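Local coordinates for glutamine synthetase (PDB 4BAX), which belongs to the glutamine synthetase family of enzymes and assembles from ten copies of a chain that joins a beta-grasp domain to a catalytic domain, at residues E80-D83 with T84-P88; F150-D153 with V154-H158; E160-K164 with A165-I169; K220-K223 with G224-G228; L329-D332 with T333-A337. One frame throughout, in Å; residues are numbered along the deposited sequence.

Contact 1 (E80-D83 with T84-P88); sequences EVLD and TDMTP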
loop_
_atom_site.group_PDB
_atom_site.type_symbol
_atom_site.label_atom_id
_atom_site.label_comp_id
_atom_site.label_asym_id
_atom_site.label_seq_id
_atom_site.Cartn_x
_atom_site.Cartn_y
_atom_site.Cartn_z
ATOM N N GLU A 80 -12.258 -45.164 -13.360
ATOM C CA GLU A 80 -12.707 -45.711 -12.095
ATOM C C GLU A 80 -11.481 -46.343 -11.471
ATOM O O GLU A 80 -10.516 -46.679 -12.179
ATOM C CB GLU A 80 -13.855 -46.714 -12.272
ATOM C CG GLU A 80 -13.441 -48.003 -12.983
ATOM C CD GLU A 80 -14.598 -48.994 -13.113
ATOM O OE1 GLU A 80 -15.677 -48.706 -12.542
ATOM O OE2 GLU A 80 -14.432 -50.051 -13.780
ATOM N N VAL A 81 -11.534 -46.539 -10.160
ATOM C CA VAL A 81 -10.362 -46.997 -9.428
ATOM C C VAL A 81 -10.533 -48.469 -9.089
ATOM O O VAL A 81 -11.574 -48.896 -8.560
ATOM C CB VAL A 81 -10.126 -46.155 -8.145
ATOM C CG1 VAL A 81 -8.869 -46.599 -7.412
ATOM C CG2 VAL A 81 -10.025 -44.675 -8.504
ATOM N N LEU A 82 -9.493 -49.241 -9.389
ATOM C CA LEU A 82 -9.537 -50.668 -9.150
ATOM C C LEU A 82 -8.397 -51.089 -8.259
ATOM O O LEU A 82 -7.346 -50.438 -8.233
ATOM C CB LEU A 82 -9.426 -51.432 -10.464
ATOM C CG LEU A 82 -10.400 -51.007 -11.556
ATOM C CD1 LEU A 82 -10.175 -51.919 -12.752
ATOM C CD2 LEU A 82 -11.855 -51.021 -11.084
ATOM N N ASP A 83 -8.602 -52.220 -7.582
ATOM C CA ASP A 83 -7.546 -52.877 -6.840
ATOM C C ASP A 83 -6.644 -53.522 -7.882
ATOM O O ASP A 83 -7.028 -53.610 -9.053
ATOM C CB ASP A 83 -8.150 -53.947 -5.917
ATOM C CG ASP A 83 -8.665 -53.375 -4.576
ATOM O OD1 ASP A 83 -8.050 -52.424 -4.039
ATOM O OD2 ASP A 83 -9.678 -53.896 -4.044
ATOM N N THR A 84 -5.477 -54.006 -7.458
ATOM C CA THR A 84 -4.498 -54.630 -8.371
ATOM C C THR A 84 -5.032 -55.897 -9.057
ATOM O O THR A 84 -4.547 -56.298 -10.111
ATOM C CB THR A 84 -3.168 -54.952 -7.639
ATOM O OG1 THR A 84 -3.447 -55.725 -6.466
ATOM C CG2 THR A 84 -2.482 -53.662 -7.208
ATOM N N ASP A 85 -6.050 -56.506 -8.459
ATOM C CA ASP A 85 -6.699 -57.684 -9.024
ATOM C C ASP A 85 -7.823 -57.264 -9.981
ATOM O O ASP A 85 -8.680 -58.068 -10.333
ATOM C CB ASP A 85 -7.229 -58.606 -7.914
ATOM C CG ASP A 85 -8.300 -57.941 -7.041
ATOM O OD1 ASP A 85 -8.668 -56.769 -7.301
ATOM O OD2 ASP A 85 -8.750 -58.582 -6.061
ATOM N N MET A 86 -7.870 -55.972 -10.309
ATOM C CA MET A 86 -8.810 -55.447 -11.301
ATOM C C MET A 86 -10.252 -55.436 -10.790
ATOM O O MET A 86 -11.190 -55.194 -11.557
ATOM C CB MET A 86 -8.709 -56.192 -12.635
ATOM C CG MET A 86 -7.376 -56.015 -13.325
ATOM S SD MET A 86 -7.069 -54.300 -13.752
ATOM C CE MET A 86 -5.370 -54.139 -13.212
ATOM N N THR A 87 -10.432 -55.710 -9.499
ATOM C CA THR A 87 -11.747 -55.560 -8.890
ATOM C C THR A 87 -11.915 -54.108 -8.439
ATOM O O THR A 87 -10.920 -53.397 -8.281
ATOM C CB THR A 87 -11.920 -56.532 -7.683
ATOM O OG1 THR A 87 -11.001 -56.192 -6.640
ATOM C CG2 THR A 87 -11.649 -57.961 -8.115
ATOM N N PRO A 88 -13.173 -53.654 -8.251
ATOM C CA PRO A 88 -13.375 -52.264 -7.815
ATOM C C PRO A 88 -12.779 -51.999 -6.439
ATOM O O PRO A 88 -12.856 -52.851 -5.544
ATOM C CB PRO A 88 -14.907 -52.129 -7.752
ATOM C CG PRO A 88 -15.422 -53.174 -8.680
ATOM C CD PRO A 88 -14.445 -54.315 -8.613
HETATM O O HOH W 1 -5.054 -53.374 -4.745
#
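Asp-85 OD1, which also rests 3.2 Å from Asp-83 CB across the turn, accepts twice from Thr-87: from its backbone N at 3.0 Å and from its hydroxyl OG1, whose modelled spacing is too short to be trusted. The first of these bonds closes an Asx turn, and Thr-87 N reaches the oxygen from above the carboxylate plane, about 46° out of it. This turn overlaps a type I beta turn from Asp-83 to Met-86, in which Met-86 N donates to Asp-83 O at 2.8 Å. Just outside it, Asp-83 N donates to Thr-87 O at 2.7 Å. The chain thus folds back as it leaves strand 75-82 of the beta-grasp sheet, and Leu-82 bridges to Pro-88.

Leu-82 packs against the returning chain, CB on Thr-87 O, CD1 4.0 Å from Met-86 SD and CD2 3.8 Å from Pro-88 CA. Its own backbone continues the pairing with strand 56-66, and Thr-84 packs on Trp-302 of the second subunit. Asp-83 holds its CG beside its backbone N (chi1 -83°), which sends OD2 across Thr-87 OG1 and OD1 toward a water. That water donates to Asp-83 OD1 at 3.2 Å and accepts from Thr-84 N at 2.8 Å.

Contact 2 (F150-D153 with V154-H158); sequences FGRD and VVEAH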
loop_
_atom_site.group_PDB
_atom_site.type_symbol
_atom_site.label_atom_id
_atom_site.label_comp_id
_atom_site.label_asym_id
_atom_site.label_seq_id
_atom_site.Cartn_x
_atom_site.Cartn_y
_atom_site.Cartn_z
ATOM N N PHE A 150 -21.089 -11.607 -9.592
ATOM C CA PHE A 150 -19.673 -11.858 -9.329
ATOM C C PHE A 150 -19.219 -13.162 -9.949
ATOM O O PHE A 150 -19.800 -14.218 -9.673
ATOM C CB PHE A 150 -19.379 -11.853 -7.816
ATOM C CG PHE A 150 -20.018 -10.709 -7.077
ATOM C CD1 PHE A 150 -21.341 -10.771 -6.671
ATOM C CD2 PHE A 150 -19.285 -9.549 -6.806
ATOM C CE1 PHE A 150 -21.931 -9.710 -6.007
ATOM C CE2 PHE A 150 -19.862 -8.477 -6.137
ATOM C CZ PHE A 150 -21.195 -8.565 -5.735
ATOM N N GLY A 151 -18.176 -13.080 -10.778
ATOM C CA GLY A 151 -17.595 -14.273 -11.380
ATOM C C GLY A 151 -18.102 -14.703 -12.744
ATOM O O GLY A 151 -17.810 -15.816 -13.164
ATOM N N ARG A 152 -18.814 -13.830 -13.450
ATOM C CA ARG A 152 -19.386 -14.198 -14.741
ATOM C C ARG A 152 -18.330 -14.583 -15.750
ATOM O O ARG A 152 -18.574 -15.441 -16.591
ATOM C CB ARG A 152 -20.293 -13.104 -15.312
ATOM C CG ARG A 152 -21.460 -13.676 -16.100
ATOM C CD ARG A 152 -21.966 -12.716 -17.162
ATOM N NE ARG A 152 -22.870 -11.745 -16.554
ATOM C CZ ARG A 152 -24.147 -11.991 -16.267
ATOM N NH1 ARG A 152 -24.694 -13.166 -16.551
ATOM N NH2 ARG A 152 -24.895 -11.049 -15.715
ATOM N N ASP A 153 -17.168 -13.951 -15.683
ATOM C CA ASP A 153 -16.099 -14.319 -16.600
ATOM C C ASP A 153 -15.703 -15.805 -16.394
ATOM O O ASP A 153 -15.514 -16.532 -17.374
ATOM C CB ASP A 153 -14.898 -13.375 -16.458
ATOM C CG ASP A 153 -14.477 -13.174 -15.006
ATOM O OD1 ASP A 153 -15.269 -13.512 -14.088
ATOM O OD2 ASP A 153 -13.359 -12.658 -14.784
ATOM N N VAL A 154 -15.632 -16.260 -15.136
ATOM C CA VAL A 154 -15.338 -17.667 -14.836
ATOM C C VAL A 154 -16.459 -18.573 -15.346
ATOM O O VAL A 154 -16.214 -19.603 -15.980
ATOM C CB VAL A 154 -15.172 -17.925 -13.302
ATOM C CG1 VAL A 154 -14.636 -19.353 -13.076
ATOM C CG2 VAL A 154 -14.222 -16.938 -12.629
ATOM N N VAL A 155 -17.691 -18.163 -15.077
ATOM C CA VAL A 155 -18.851 -18.952 -15.438
ATOM C C VAL A 155 -18.937 -19.155 -16.952
ATOM O O VAL A 155 -19.210 -20.268 -17.435
ATOM C CB VAL A 155 -20.108 -18.284 -14.937
ATOM C CG1 VAL A 155 -21.335 -19.015 -15.474
ATOM C CG2 VAL A 155 -20.087 -18.232 -13.404
ATOM N N GLU A 156 -18.674 -18.089 -17.704
ATOM C CA GLU A 156 -18.695 -18.173 -19.147
ATOM C C GLU A 156 -17.597 -19.045 -19.698
ATOM O O GLU A 156 -17.851 -19.840 -20.613
ATOM C CB GLU A 156 -18.632 -16.794 -19.784
ATOM C CG GLU A 156 -19.855 -15.940 -19.528
ATOM C CD GLU A 156 -21.056 -16.281 -20.440
ATOM O OE1 GLU A 156 -20.881 -16.874 -21.539
ATOM O OE2 GLU A 156 -22.189 -15.924 -20.060
ATOM N N ALA A 157 -16.400 -18.952 -19.120
ATOM C CA ALA A 157 -15.289 -19.782 -19.586
ATOM C C ALA A 157 -15.592 -21.270 -19.370
ATOM O O ALA A 157 -15.341 -22.115 -20.252
ATOM C CB ALA A 157 -14.015 -19.384 -18.885
ATOM N N HIS A 158 -16.179 -21.577 -18.220
ATOM C CA HIS A 158 -16.561 -22.937 -17.885
ATOM C C HIS A 158 -17.678 -23.499 -18.785
ATOM O O HIS A 158 -17.604 -24.654 -19.249
ATOM C CB HIS A 158 -16.965 -22.996 -16.434
ATOM C CG HIS A 158 -17.583 -24.294 -16.029
ATOM N ND1 HIS A 158 -18.930 -24.427 -15.769
ATOM C CD2 HIS A 158 -17.035 -25.516 -15.843
ATOM C CE1 HIS A 158 -19.183 -25.675 -15.425
ATOM N NE2 HIS A 158 -18.052 -26.357 -15.462
#
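Glu-156 lies over Arg-152, one helical turn back. Its CB sits 3.5 Å from Arg-152 O and a little farther from Asp-153 O; CG comes to 3.2 Å from the same Arg-152 O, the carbonyl that also takes the bond from Glu-156 N. With CG beside the backbone N, the bend at chi2 (-80°) turns the carboxylate outward from the helix, OE2 4.3 Å from Arg-152 CD. The charged ends do not meet: Glu-156 OE2 makes a salt bridge with Arg-70, and Arg-152 NE one with Glu-209, both of the third subunit.

These are the opening turns of helix 152-164, with Gly-151 as N-cap residue at positive phi. Gly-151 O accepts from Val-155 N at 3.0 Å, and Val-155 CG2 folds against that oxygen at 3.3 Å. Asp-153 O accepts in turn from Ala-157 N. Val-154 and Val-155 face inward, onto Phe-119 of strand 110-121. On the outer side Asp-153 turns its carboxylate back over its own backbone (chi1 49°); OD1 takes a weak bond from Val-154 N, and the side chain comes within about 3 Å of a bound sodium ion.

Contact 3 (E160-K164 with A165-I169); sequences ENCLK and AGLGI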
loop_
_atom_site.group_PDB
_atom_site.type_symbol
_atom_site.label_atom_id
_atom_site.label_comp_id
_atom_site.label_asym_id
_atom_site.label_seq_id
_atom_site.Cartn_x
_atom_site.Cartn_y
_atom_site.Cartn_z
ATOM N N GLU A 160 -18.460 -22.552 -21.892
ATOM C CA GLU A 160 -17.867 -22.764 -23.208
ATOM C C GLU A 160 -16.946 -23.991 -23.180
ATOM O O GLU A 160 -16.955 -24.812 -24.090
ATOM C CB GLU A 160 -17.113 -21.513 -23.673
ATOM C CG GLU A 160 -16.495 -21.609 -25.085
ATOM C CD GLU A 160 -17.559 -21.767 -26.205
ATOM O OE1 GLU A 160 -18.775 -21.797 -25.910
ATOM O OE2 GLU A 160 -17.183 -21.867 -27.395
ATOM N N ASN A 161 -16.226 -24.161 -22.074
ATOM C CA ASN A 161 -15.361 -25.316 -21.915
ATOM C C ASN A 161 -16.145 -26.635 -21.864
ATOM O O ASN A 161 -15.727 -27.618 -22.486
ATOM C CB ASN A 161 -14.501 -25.152 -20.663
ATOM C CG ASN A 161 -13.276 -24.286 -20.917
ATOM O OD1 ASN A 161 -12.886 -24.088 -22.066
ATOM N ND2 ASN A 161 -12.665 -23.770 -19.852
ATOM N N CYS A 162 -17.276 -26.652 -21.160
ATOM C CA CYS A 162 -18.124 -27.848 -21.058
ATOM C C CYS A 162 -18.697 -28.243 -22.445
ATOM O O CYS A 162 -18.755 -29.432 -22.815
ATOM C CB CYS A 162 -19.261 -27.613 -20.057
ATOM S SG CYS A 162 -18.727 -27.654 -18.280
ATOM N N LEU A 163 -19.132 -27.239 -23.209
ATOM C CA LEU A 163 -19.688 -27.477 -24.548
ATOM C C LEU A 163 -18.645 -27.965 -25.562
ATOM O O LEU A 163 -18.907 -28.890 -26.342
ATOM C CB LEU A 163 -20.413 -26.226 -25.062
ATOM C CG LEU A 163 -21.632 -25.842 -24.203
ATOM C CD1 LEU A 163 -22.254 -24.501 -24.573
ATOM C CD2 LEU A 163 -22.691 -26.928 -24.290
ATOM N N LYS A 164 -17.445 -27.385 -25.505
ATOM C CA LYS A 164 -16.344 -27.820 -26.356
ATOM C C LYS A 164 -15.979 -29.258 -26.019
ATOM O O LYS A 164 -15.607 -30.031 -26.901
ATOM C CB LYS A 164 -15.140 -26.901 -26.166
ATOM C CG LYS A 164 -14.886 -25.980 -27.335
ATOM C CD LYS A 164 -14.657 -24.559 -26.845
ATOM C CE LYS A 164 -13.339 -24.412 -26.101
ATOM N NZ LYS A 164 -12.537 -23.310 -26.711
ATOM N N ALA A 165 -16.103 -29.610 -24.741
ATOM C CA ALA A 165 -15.922 -30.988 -24.279
ATOM C C ALA A 165 -17.085 -31.919 -24.687
ATOM O O ALA A 165 -16.963 -33.145 -24.599
ATOM C CB ALA A 165 -15.734 -31.012 -22.776
ATOM N N GLY A 166 -18.206 -31.333 -25.119
ATOM C CA GLY A 166 -19.353 -32.117 -25.541
ATOM C C GLY A 166 -20.357 -32.534 -24.483
ATOM O O GLY A 166 -21.257 -33.345 -24.739
ATOM N N LEU A 167 -20.260 -31.943 -23.304
ATOM C CA LEU A 167 -21.156 -32.308 -22.213
ATOM C C LEU A 167 -22.584 -31.799 -22.400
ATOM O O LEU A 167 -22.807 -30.771 -23.055
ATOM C CB LEU A 167 -20.598 -31.821 -20.897
ATOM C CG LEU A 167 -19.139 -32.167 -20.651
ATOM C CD1 LEU A 167 -18.766 -31.667 -19.226
ATOM C CD2 LEU A 167 -18.946 -33.671 -20.823
ATOM N N GLY A 168 -23.556 -32.538 -21.870
ATOM C CA GLY A 168 -24.947 -32.165 -22.059
ATOM C C GLY A 168 -25.376 -31.121 -21.046
ATOM O O GLY A 168 -26.003 -31.418 -20.020
ATOM N N ILE A 169 -25.022 -29.877 -21.340
ATOM C CA ILE A 169 -25.395 -28.779 -20.480
ATOM C C ILE A 169 -26.643 -28.165 -21.078
ATOM O O ILE A 169 -26.654 -27.835 -22.265
ATOM C CB ILE A 169 -24.291 -27.716 -20.442
ATOM C CG1 ILE A 169 -22.941 -28.364 -20.115
ATOM C CG2 ILE A 169 -24.647 -26.623 -19.447
ATOM C CD1 ILE A 169 -22.899 -28.979 -18.738
#
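Cys-162 and Leu-167 meet at the end of helix 152-164 through backbone and side chain together. Leu-167 N donates to Cys-162 O at 3.0 Å, while Leu-167 CD1 lies 4.1 Å from Cys-162 SG. Leu-167 holds CG beside its backbone N (chi1 -49°), which sets CG and CD1 toward Cys-162. Inside this wide loop Gly-166 N donates to Leu-163 O at 2.8 Å. The pair of bonds, with positive phi at Gly-166, makes a Schellman motif, and the packing of Cys-162 on Leu-167 is the apolar contact that usually goes with it. One step earlier Ala-165 N still makes the ordinary helical bond to Asn-161 O, and Ala-165 CB rests against the carbonyl oxygens of Asn-161 and Cys-162, 3.4 Å from each.

A second layer comes from the chain beyond the cap. An inverse gamma turn centred on Gly-168 brings Ile-169 back against the last turn of the helix, its CG1 3.8 Å from Cys-162 CB. Leu-163 adds a single branch, CD2, 4.0 Å from Leu-167 O and 4.2 Å from Ile-169 CB. Gly-168 N is held by Gln-196 OE1, which helps to place the turn.

Cys-162 and Leu-167 both continue onto Ala-200 of helix 190-210, and Asn-161 ND2 bonds to Thr-207 OG1 of that helix. Leu-163 packs on Lys-5 of the third subunit. From Ile-169 the chain enters strand 169-174, which runs antiparallel to strand 180-188, so the cap is the joint between helix and sheet.

Contact 4 (K220-K223 with G224-G228); sequences KPVK and GDWNG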
loop_
_atom_site.group_PDB
_atom_site.type_symbol
_atom_site.label_atom_id
_atom_site.label_comp_id
_atom_site.label_asym_id
_atom_site.label_seq_id
_atom_site.Cartn_x
_atom_site.Cartn_y
_atom_site.Cartn_z
ATOM N N LYS A 220 -23.713 -25.219 2.665
ATOM C CA LYS A 220 -24.016 -23.967 3.342
ATOM C C LYS A 220 -22.739 -23.141 3.578
ATOM O O LYS A 220 -22.269 -23.024 4.708
ATOM C CB LYS A 220 -24.725 -24.263 4.679
ATOM C CG LYS A 220 -25.398 -23.071 5.373
ATOM C CD LYS A 220 -26.745 -22.744 4.741
ATOM C CE LYS A 220 -27.525 -21.718 5.573
ATOM N NZ LYS A 220 -28.548 -20.970 4.773
ATOM N N PRO A 221 -22.195 -22.533 2.514
ATOM C CA PRO A 221 -20.921 -21.809 2.555
ATOM C C PRO A 221 -20.920 -20.621 3.540
ATOM O O PRO A 221 -19.902 -20.364 4.188
ATOM C CB PRO A 221 -20.737 -21.351 1.097
ATOM C CG PRO A 221 -22.092 -21.345 0.529
ATOM C CD PRO A 221 -22.806 -22.482 1.179
ATOM N N VAL A 222 -22.046 -19.925 3.673
ATOM C CA VAL A 222 -22.166 -18.904 4.715
ATOM C C VAL A 222 -23.339 -19.248 5.634
ATOM O O VAL A 222 -24.460 -19.482 5.166
ATOM C CB VAL A 222 -22.381 -17.491 4.108
ATOM C CG1 VAL A 222 -22.470 -16.437 5.205
ATOM C CG2 VAL A 222 -21.263 -17.141 3.126
ATOM N N LYS A 223 -23.103 -19.225 6.944
ATOM C CA LYS A 223 -24.174 -19.555 7.884
ATOM C C LYS A 223 -25.225 -18.442 7.948
ATOM O O LYS A 223 -24.933 -17.274 7.672
ATOM C CB LYS A 223 -23.640 -19.889 9.283
ATOM C CG LYS A 223 -23.459 -18.651 10.163
ATOM C CD LYS A 223 -22.234 -18.725 11.081
ATOM C CE LYS A 223 -22.023 -17.383 11.814
ATOM N NZ LYS A 223 -20.960 -17.471 12.861
ATOM N N GLY A 224 -26.459 -18.816 8.260
ATOM C CA GLY A 224 -27.521 -17.838 8.333
ATOM C C GLY A 224 -28.570 -17.921 7.245
ATOM O O GLY A 224 -28.858 -18.990 6.716
ATOM N N ASP A 225 -29.093 -16.769 6.860
ATOM C CA ASP A 225 -30.188 -16.738 5.906
ATOM C C ASP A 225 -29.676 -16.762 4.479
ATOM O O ASP A 225 -30.461 -16.751 3.530
ATOM C CB ASP A 225 -31.050 -15.501 6.134
ATOM C CG ASP A 225 -31.941 -15.644 7.351
ATOM O OD1 ASP A 225 -32.283 -16.802 7.704
ATOM O OD2 ASP A 225 -32.337 -14.604 7.925
ATOM N N TRP A 226 -28.355 -16.770 4.334
ATOM C CA TRP A 226 -27.728 -16.912 3.023
ATOM C C TRP A 226 -28.013 -18.295 2.430
ATOM O O TRP A 226 -27.962 -19.315 3.112
ATOM C CB TRP A 226 -26.223 -16.613 3.113
ATOM C CG TRP A 226 -25.979 -15.270 3.736
ATOM C CD1 TRP A 226 -25.695 -15.002 5.046
ATOM C CD2 TRP A 226 -26.044 -14.005 3.075
ATOM N NE1 TRP A 226 -25.566 -13.642 5.235
ATOM C CE2 TRP A 226 -25.774 -13.011 4.037
ATOM C CE3 TRP A 226 -26.296 -13.618 1.765
ATOM C CZ2 TRP A 226 -25.755 -11.663 3.724
ATOM C CZ3 TRP A 226 -26.274 -12.270 1.459
ATOM C CH2 TRP A 226 -26.004 -11.313 2.431
ATOM N N ASN A 227 -28.299 -18.313 1.138
ATOM C CA ASN A 227 -28.759 -19.524 0.472
ATOM C C ASN A 227 -27.758 -20.671 0.444
ATOM O O ASN A 227 -26.569 -20.483 0.176
ATOM C CB ASN A 227 -29.235 -19.214 -0.947
ATOM C CG ASN A 227 -30.740 -19.280 -1.079
ATOM O OD1 ASN A 227 -31.483 -18.812 -0.204
ATOM N ND2 ASN A 227 -31.205 -19.831 -2.191
ATOM N N GLY A 228 -28.274 -21.873 0.661
ATOM C CA GLY A 228 -27.476 -23.076 0.525
ATOM C C GLY A 228 -27.248 -23.462 -0.930
ATOM O O GLY A 228 -27.907 -22.945 -1.842
#
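The indole of Trp-226 has Lys-223 O at its edge, in the ring plane and 3.6 Å from CD1. Val-222 comes to the same end of the ring obliquely, its CG1 3.5 Å from Trp-226 CD1 and 4.0 Å from CG. The two side chains lie side by side and point the same way: Val-222 turns CG1 opposite its backbone N (chi1 -179°), which carries that methyl to the five-membered ring while CB stays 4.1 Å from Trp-226 CB. Beyond the loop, Trp-226 meets the ring of Phe-128 edge to face.

A lysine draws the two limbs of the loop together from the inside. Lys-220 bends at chi2 (79°) and then runs nearly extended, a course that delivers NZ to the carbonyls of the returning chain. It donates to Gly-224 O at 2.8 Å, tilted 27° from the carbonyl plane, and also to Trp-226 O, where the modelled separation is too short to be taken literally. CE touches the first oxygen too, 3.2 Å from Gly-224 O. The ammonium is thus received by backbone oxygens, with the carboxylate of Asp-225 well beyond bonding distance of it.

The limbs close where Lys-220 and Gly-228 have their CA atoms 4.5 Å apart. Pro-221 leans on Thr-118 and Phe-120 of strand 110-121, and Asn-227 is bonded through its backbone to Gln-137 and Gln-180. The whole is a surface loop of the catalytic domain linking strands 214-216 and 231-236, both antiparallel to strand 110-121.

Contact 5 (L329-D332 with T333-A337); sequences LLVD and TCCTA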
loop_
_atom_site.group_PDB
_atom_site.type_symbol
_atom_site.label_atom_id
_atom_site.label_comp_id
_atom_site.label_asym_id
_atom_site.label_seq_id
_atom_site.Cartn_x
_atom_site.Cartn_y
_atom_site.Cartn_z
ATOM N N LEU A 329 -29.330 -44.562 -5.841
ATOM C CA LEU A 329 -30.354 -44.610 -4.813
ATOM C C LEU A 329 -31.754 -44.367 -5.374
ATOM O O LEU A 329 -32.718 -45.052 -4.997
ATOM C CB LEU A 329 -30.043 -43.577 -3.729
ATOM C CG LEU A 329 -28.865 -43.876 -2.808
ATOM C CD1 LEU A 329 -28.649 -42.735 -1.828
ATOM C CD2 LEU A 329 -29.126 -45.182 -2.076
ATOM N N LEU A 330 -31.863 -43.376 -6.256
ATOM C CA LEU A 330 -33.146 -43.059 -6.871
ATOM C C LEU A 330 -33.617 -44.213 -7.751
ATOM O O LEU A 330 -34.795 -44.562 -7.732
ATOM C CB LEU A 330 -33.057 -41.767 -7.675
ATOM C CG LEU A 330 -33.156 -40.542 -6.768
ATOM C CD1 LEU A 330 -32.791 -39.254 -7.520
ATOM C CD2 LEU A 330 -34.565 -40.467 -6.150
ATOM N N VAL A 331 -32.704 -44.801 -8.514
ATOM C CA VAL A 331 -33.054 -45.953 -9.337
ATOM C C VAL A 331 -33.455 -47.146 -8.472
ATOM O O VAL A 331 -34.474 -47.788 -8.729
ATOM C CB VAL A 331 -31.897 -46.356 -10.242
ATOM C CG1 VAL A 331 -32.086 -47.757 -10.766
ATOM C CG2 VAL A 331 -31.763 -45.355 -11.381
ATOM N N ASP A 332 -32.695 -47.416 -7.417
ATOM C CA ASP A 332 -33.002 -48.571 -6.589
ATOM C C ASP A 332 -34.386 -48.388 -5.998
ATOM O O ASP A 332 -35.259 -49.236 -6.162
ATOM C CB ASP A 332 -31.984 -48.734 -5.456
ATOM C CG ASP A 332 -32.015 -50.135 -4.838
ATOM O OD1 ASP A 332 -33.095 -50.749 -4.790
ATOM O OD2 ASP A 332 -30.952 -50.643 -4.429
ATOM N N THR A 333 -34.601 -47.254 -5.357
ATOM C CA THR A 333 -35.859 -47.057 -4.671
ATOM C C THR A 333 -37.055 -46.966 -5.616
ATOM O O THR A 333 -37.975 -47.785 -5.547
ATOM C CB THR A 333 -35.785 -45.810 -3.745
ATOM O OG1 THR A 333 -34.785 -46.009 -2.730
ATOM C CG2 THR A 333 -37.146 -45.489 -3.116
ATOM N N CYS A 334 -36.994 -46.040 -6.562
ATOM C CA CYS A 334 -38.136 -45.775 -7.427
ATOM C C CYS A 334 -38.459 -46.896 -8.417
ATOM O O CYS A 334 -39.608 -47.350 -8.488
ATOM C CB CYS A 334 -37.940 -44.450 -8.174
ATOM S SG CYS A 334 -37.756 -43.011 -7.103
ATOM N N CYS A 335 -37.433 -47.361 -9.136
ATOM C CA CYS A 335 -37.613 -48.374 -10.180
ATOM C C CYS A 335 -38.095 -49.700 -9.601
ATOM O O CYS A 335 -38.879 -50.425 -10.219
ATOM C CB CYS A 335 -36.314 -48.591 -10.965
ATOM S SG CYS A 335 -35.824 -47.260 -12.068
ATOM N N THR A 336 -37.629 -49.999 -8.393
ATOM C CA THR A 336 -38.056 -51.199 -7.698
ATOM C C THR A 336 -39.533 -51.091 -7.348
ATOM O O THR A 336 -40.310 -52.013 -7.598
ATOM C CB THR A 336 -37.246 -51.417 -6.411
ATOM O OG1 THR A 336 -35.922 -51.850 -6.755
ATOM C CG2 THR A 336 -37.899 -52.449 -5.524
ATOM N N ALA A 337 -39.928 -49.939 -6.817
ATOM C CA ALA A 337 -41.315 -49.741 -6.463
ATOM C C ALA A 337 -42.198 -49.767 -7.703
ATOM O O ALA A 337 -43.291 -50.328 -7.651
ATOM C CB ALA A 337 -41.490 -48.449 -5.704
#
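The backbone from Leu-329 to Ala-337 is helical, with bonds from Thr-333 N to Leu-329 O and from Cys-334 N to Leu-330 O, both 2.9 Å, but it has a wider pi-type turn at 333-335, where the bond from Cys-335 N to Val-331 O is bent (N-H...O 138°) and the next, from Thr-336 N to Asp-332 O, is weak.

The hydroxyl of Thr-336 reinforces that weak rung: OG1, set beside its own backbone N (chi1 -73°), donates to Asp-332 O at 2.8 Å, in the carbonyl plane. Asp-332 lies alongside it, OD1 3.6 Å from Thr-336 OG1. Thr-333 OG1 stands over Leu-329 O, but its firmer partner is His-263 NE2 from helix 259-264. The two cysteines sit on their counterparts one turn earlier, Cys-334 SG 4.2 Å from Leu-330 CD2 and Cys-335 SG 4.0 Å from Val-331 CG1.

Cys-334 continues onto Phe-235 of strand 231-236, and Val-331 onto Phe-104. This is the buried middle of helix 323-341, the last helix of the chain, carrying threonine hydroxyl-to-carbonyl bonding of the kind common inside helices.

Contacts 2 and 3 are the two ends of helix 152-164, start and C-cap, their centres about 14 Å apart, and both touch the third subunit. A bound sodium ion lies about 3 Å from the side chain of Asp-153 in contact 2; a sodium is about 13 Å from the side chain of Asn-161 in contact 3, and one is as far from that of Pro-221 in contact 4. Contact 4 comes within about 9 Å of contact 2 between nearest atoms. Contact 1, in the beta-grasp part and beside the second subunit, lies opposite contact 4 across the chain's centre, centres about 39 Å apart. Contact 5 is likewise opposite contact 2, at about 36 Å between centres.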